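Diaminobutyrate-pyruvate transaminase and L-2,4-diaminobutyrate decarboxylase (PDB 2QMA) probably acts, through this C-terminal glutamate-decarboxylase-like domain, as the pyridoxal-phosphate-dependent L-2,4-diaminobutyrate decarboxylase of a two-domain protein that also carries a transaminase. Local coordinates at residues L177-I182 against H287-M291. Numbering follows the deposited sequence.
Sequences LARDWI and HDMWM
Trp181 and Trp290 meet because each swings CG anti to its own backbone N (chi1 -176° in Trp290), which sends one indole out from helix 167-187 and the other toward it from the start of strand 290-295. The two rings form an edge-to-face pair: the CE3-CZ3 edge of Trp290 drives into a face of Trp181 near its five-membered ring, with Trp290 CE3 3.5 Å from Trp181 CG. The planes stand 70° apart, and the centroid of the Trp290 six-membered ring lies 5.0 Å from that of the Trp181 five-membered ring. Ala178, one turn back along the helix, lays its methyl over a face of the Trp290 pyrrole in a CH-pi contact, CB sitting 3.6 Å from the ring centroid and 19° off the normal. At the far end of the same indole, Leu177 CB touches Trp290 CH2 at 3.7 Å. The six-membered rim of Trp181 reaches the turn that precedes the strand, where its CH2 comes within 3.7 Å of Asp288 O, an oxygen near the ring plane; Asp288 itself leaves helix 277-287 through a Schellman motif. His317 stacks on Trp290 and meets Trp181 edge-to-face, while Trp290 NE1 is hydrogen-bonded to Ser318 OG. The contact thus packs a helix against the mixed seven-stranded sheet of the fold-type I (aspartate-aminotransferase-like) large domain, away from the predicted cofactor lysine. No hydrogen bond crosses between the segments, so their cohesion rests on dispersion, one aromatic C-H edge set against a pi face and one methyl over another, with the one polar atom of the buried Trp290 indole satisfied by the serine.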
ATOM      1  N   LEU A 177       8.773  13.338   9.219  1.00  8.80           N
ATOM      2  CA  LEU A 177      10.222  13.404   9.569  1.00  8.51           C
ATOM      3  C   LEU A 177      10.588  14.839   9.918  1.00  7.98           C
ATOM      4  O   LEU A 177      11.283  15.085  10.900  1.00  7.61           O
ATOM      5  CB  LEU A 177      11.150  12.858   8.475  1.00  8.44           C
ATOM      6  CG  LEU A 177      11.010  11.340   8.280  1.00 10.35           C
ATOM      7  CD1 LEU A 177      11.803  10.948   7.021  1.00  8.63           C
ATOM      8  CD2 LEU A 177      11.454  10.577   9.521  1.00 11.04           C
ATOM      9  N   ALA A 178      10.073  15.782   9.139  1.00  7.74           N
ATOM     10  CA  ALA A 178      10.364  17.216   9.385  1.00  9.46           C
ATOM     11  C   ALA A 178       9.857  17.648  10.760  1.00  9.79           C
ATOM     12  O   ALA A 178      10.533  18.374  11.448  1.00  9.57           O
ATOM     13  CB  ALA A 178       9.758  18.080   8.289  1.00  9.62           C
ATOM     14  N   ARG A 179       8.657  17.195  11.098  1.00 10.24           N
ATOM     15  CA  ARG A 179       8.010  17.495  12.366  1.00 10.29           C
ATOM     16  C   ARG A 179       8.913  17.029  13.528  1.00 10.10           C
ATOM     17  O   ARG A 179       9.236  17.820  14.399  1.00 11.78           O
ATOM     18  CB  ARG A 179       6.601  16.854  12.418  1.00 10.48           C
ATOM     19  CG  ARG A 179       5.917  17.044  13.789  1.00  8.95           C
ATOM     20  CD  ARG A 179       4.807  15.956  13.981  1.00 12.50           C
ATOM     21  NE  ARG A 179       5.355  14.604  14.211  1.00 10.36           N
ATOM     22  CZ  ARG A 179       4.631  13.504  14.431  1.00  9.66           C
ATOM     23  NH1 ARG A 179       3.282  13.568  14.485  1.00  9.52           N
ATOM     24  NH2 ARG A 179       5.237  12.323  14.648  1.00  8.95           N
ATOM     25  N   ASP A 180       9.380  15.785  13.496  1.00 11.17           N
ATOM     26  CA  ASP A 180      10.214  15.244  14.571  1.00 10.32           C
ATOM     27  C   ASP A 180      11.597  15.928  14.536  1.00 11.80           C
ATOM     28  O   ASP A 180      12.228  16.166  15.588  1.00 12.09           O
ATOM     29  CB  ASP A 180      10.353  13.733  14.392  1.00 11.64           C
ATOM     30  CG  ASP A 180       9.083  12.967  14.745  1.00 12.13           C
ATOM     31  OD1 ASP A 180       7.949  13.527  14.732  1.00 10.82           O
ATOM     32  OD2 ASP A 180       9.214  11.779  14.998  1.00 16.49           O
ATOM     33  N   TRP A 181      12.068  16.248  13.332  1.00 12.02           N
ATOM     34  CA  TRP A 181      13.407  16.850  13.148  1.00 12.73           C
ATOM     35  C   TRP A 181      13.449  18.215  13.873  1.00 13.30           C
ATOM     36  O   TRP A 181      14.420  18.535  14.597  1.00 12.58           O
ATOM     37  CB  TRP A 181      13.708  16.955  11.634  1.00 13.32           C
ATOM     38  CG  TRP A 181      14.889  17.781  11.206  1.00 11.91           C
ATOM     39  CD1 TRP A 181      16.175  17.386  11.066  1.00 14.49           C
ATOM     40  CD2 TRP A 181      14.834  19.146  10.825  1.00 14.80           C
ATOM     41  NE1 TRP A 181      16.950  18.437  10.621  1.00 14.45           N
ATOM     42  CE2 TRP A 181      16.139  19.534  10.461  1.00 14.63           C
ATOM     43  CE3 TRP A 181      13.790  20.080  10.738  1.00 10.67           C
ATOM     44  CZ2 TRP A 181      16.440  20.830  10.002  1.00 14.78           C
ATOM     45  CZ3 TRP A 181      14.088  21.370  10.301  1.00 14.44           C
ATOM     46  CH2 TRP A 181      15.418  21.734   9.960  1.00 14.15           C
ATOM     47  N   ILE A 182      12.390  19.006  13.703  1.00 11.55           N
ATOM     48  CA  ILE A 182      12.438  20.364  14.229  1.00 11.69           C
ATOM     49  C   ILE A 182      12.321  20.331  15.760  1.00 12.40           C
ATOM     50  O   ILE A 182      13.013  21.124  16.400  1.00 11.62           O
ATOM     51  CB  ILE A 182      11.339  21.295  13.662  1.00 11.91           C
ATOM     52  CG1 ILE A 182      11.665  22.782  13.997  1.00 12.38           C
ATOM     53  CG2 ILE A 182       9.952  20.939  14.184  1.00 13.54           C
ATOM     54  CD1 ILE A 182      12.998  23.294  13.429  1.00 12.10           C
ATOM     55  N   HIS A 287      16.351  30.158   6.726  1.00 11.33           N
ATOM     56  CA  HIS A 287      15.334  30.044   7.793  1.00 11.60           C
ATOM     57  C   HIS A 287      15.401  28.750   8.589  1.00 12.60           C
ATOM     58  O   HIS A 287      14.633  28.564   9.494  1.00 12.65           O
ATOM     59  CB  HIS A 287      13.944  30.350   7.228  1.00 11.84           C
ATOM     60  CG  HIS A 287      13.840  31.746   6.672  1.00 13.28           C
ATOM     61  ND1 HIS A 287      13.884  32.862   7.479  1.00 12.87           N
ATOM     62  CD2 HIS A 287      13.713  32.204   5.404  1.00 15.30           C
ATOM     63  CE1 HIS A 287      13.754  33.949   6.734  1.00 14.48           C
ATOM     64  NE2 HIS A 287      13.650  33.578   5.471  1.00 13.48           N
ATOM     65  N   ASP A 288      16.417  27.918   8.324  1.00 13.37           N
ATOM     66  CA  ASP A 288      16.614  26.690   9.077  1.00 14.96           C
ATOM     67  C   ASP A 288      15.402  25.772   9.025  1.00 13.86           C
ATOM     68  O   ASP A 288      14.889  25.373  10.075  1.00 13.40           O
ATOM     69  CB  ASP A 288      17.016  27.019  10.526  1.00 17.29           C
ATOM     70  CG  ASP A 288      18.500  27.313  10.621  1.00 22.74           C
ATOM     71  OD1 ASP A 288      19.299  26.373  10.329  1.00 31.98           O
ATOM     72  OD2 ASP A 288      18.858  28.473  10.897  1.00 30.37           O
HETATM   73  N   MSE A 289      14.931  25.492   7.800  1.00 13.31           N
HETATM   74  CA  MSE A 289      13.756  24.600   7.557  1.00 11.60           C
HETATM   75  C   MSE A 289      14.153  23.348   6.802  1.00 10.61           C
HETATM   76  O   MSE A 289      15.190  23.279   6.138  1.00 10.38           O
HETATM   77  CB  MSE A 289      12.620  25.320   6.745  1.00 11.38           C
HETATM   78  CG  MSE A 289      12.233  26.733   7.251  1.00 10.14           C
HETATM   79 SE   MSE A 289      10.872  27.617   6.224  0.70 17.40          SE
HETATM   80  CE  MSE A 289      11.857  27.851   4.562  1.00 13.73           C
ATOM     81  N   TRP A 290      13.260  22.373   6.876  1.00 10.43           N
ATOM     82  CA  TRP A 290      13.278  21.154   6.049  1.00 11.25           C
ATOM     83  C   TRP A 290      12.544  21.408   4.713  1.00 10.72           C
ATOM     84  O   TRP A 290      11.357  21.752   4.719  1.00 10.71           O
ATOM     85  CB  TRP A 290      12.479  20.122   6.836  1.00 10.73           C
ATOM     86  CG  TRP A 290      12.415  18.785   6.266  1.00 12.51           C
ATOM     87  CD1 TRP A 290      11.694  18.377   5.144  1.00 11.50           C
ATOM     88  CD2 TRP A 290      13.030  17.604   6.801  1.00 11.27           C
ATOM     89  NE1 TRP A 290      11.877  17.025   4.949  1.00 12.64           N
ATOM     90  CE2 TRP A 290      12.672  16.522   5.948  1.00 13.55           C
ATOM     91  CE3 TRP A 290      13.864  17.358   7.903  1.00 13.32           C
ATOM     92  CZ2 TRP A 290      13.142  15.207   6.153  1.00 12.54           C
ATOM     93  CZ3 TRP A 290      14.308  16.069   8.115  1.00 14.25           C
ATOM     94  CH2 TRP A 290      13.959  15.008   7.246  1.00 14.96           C
HETATM   95  N   MSE A 291      13.222  21.194   3.582  1.00  9.92           N
HETATM   96  CA  MSE A 291      12.563  21.291   2.302  1.00 11.07           C
HETATM   97  C   MSE A 291      12.196  19.897   1.878  1.00 10.94           C
HETATM   98  O   MSE A 291      13.070  19.021   1.733  1.00 11.99           O
HETATM   99  CB  MSE A 291      13.416  21.922   1.202  1.00 10.63           C
HETATM  100  CG  MSE A 291      12.589  21.820  -0.181  1.00 12.02           C
HETATM  101 SE   MSE A 291      13.492  22.709  -1.664  0.70 15.39          SE
HETATM  102  CE  MSE A 291      14.955  21.479  -1.973  1.00 11.49           C
TER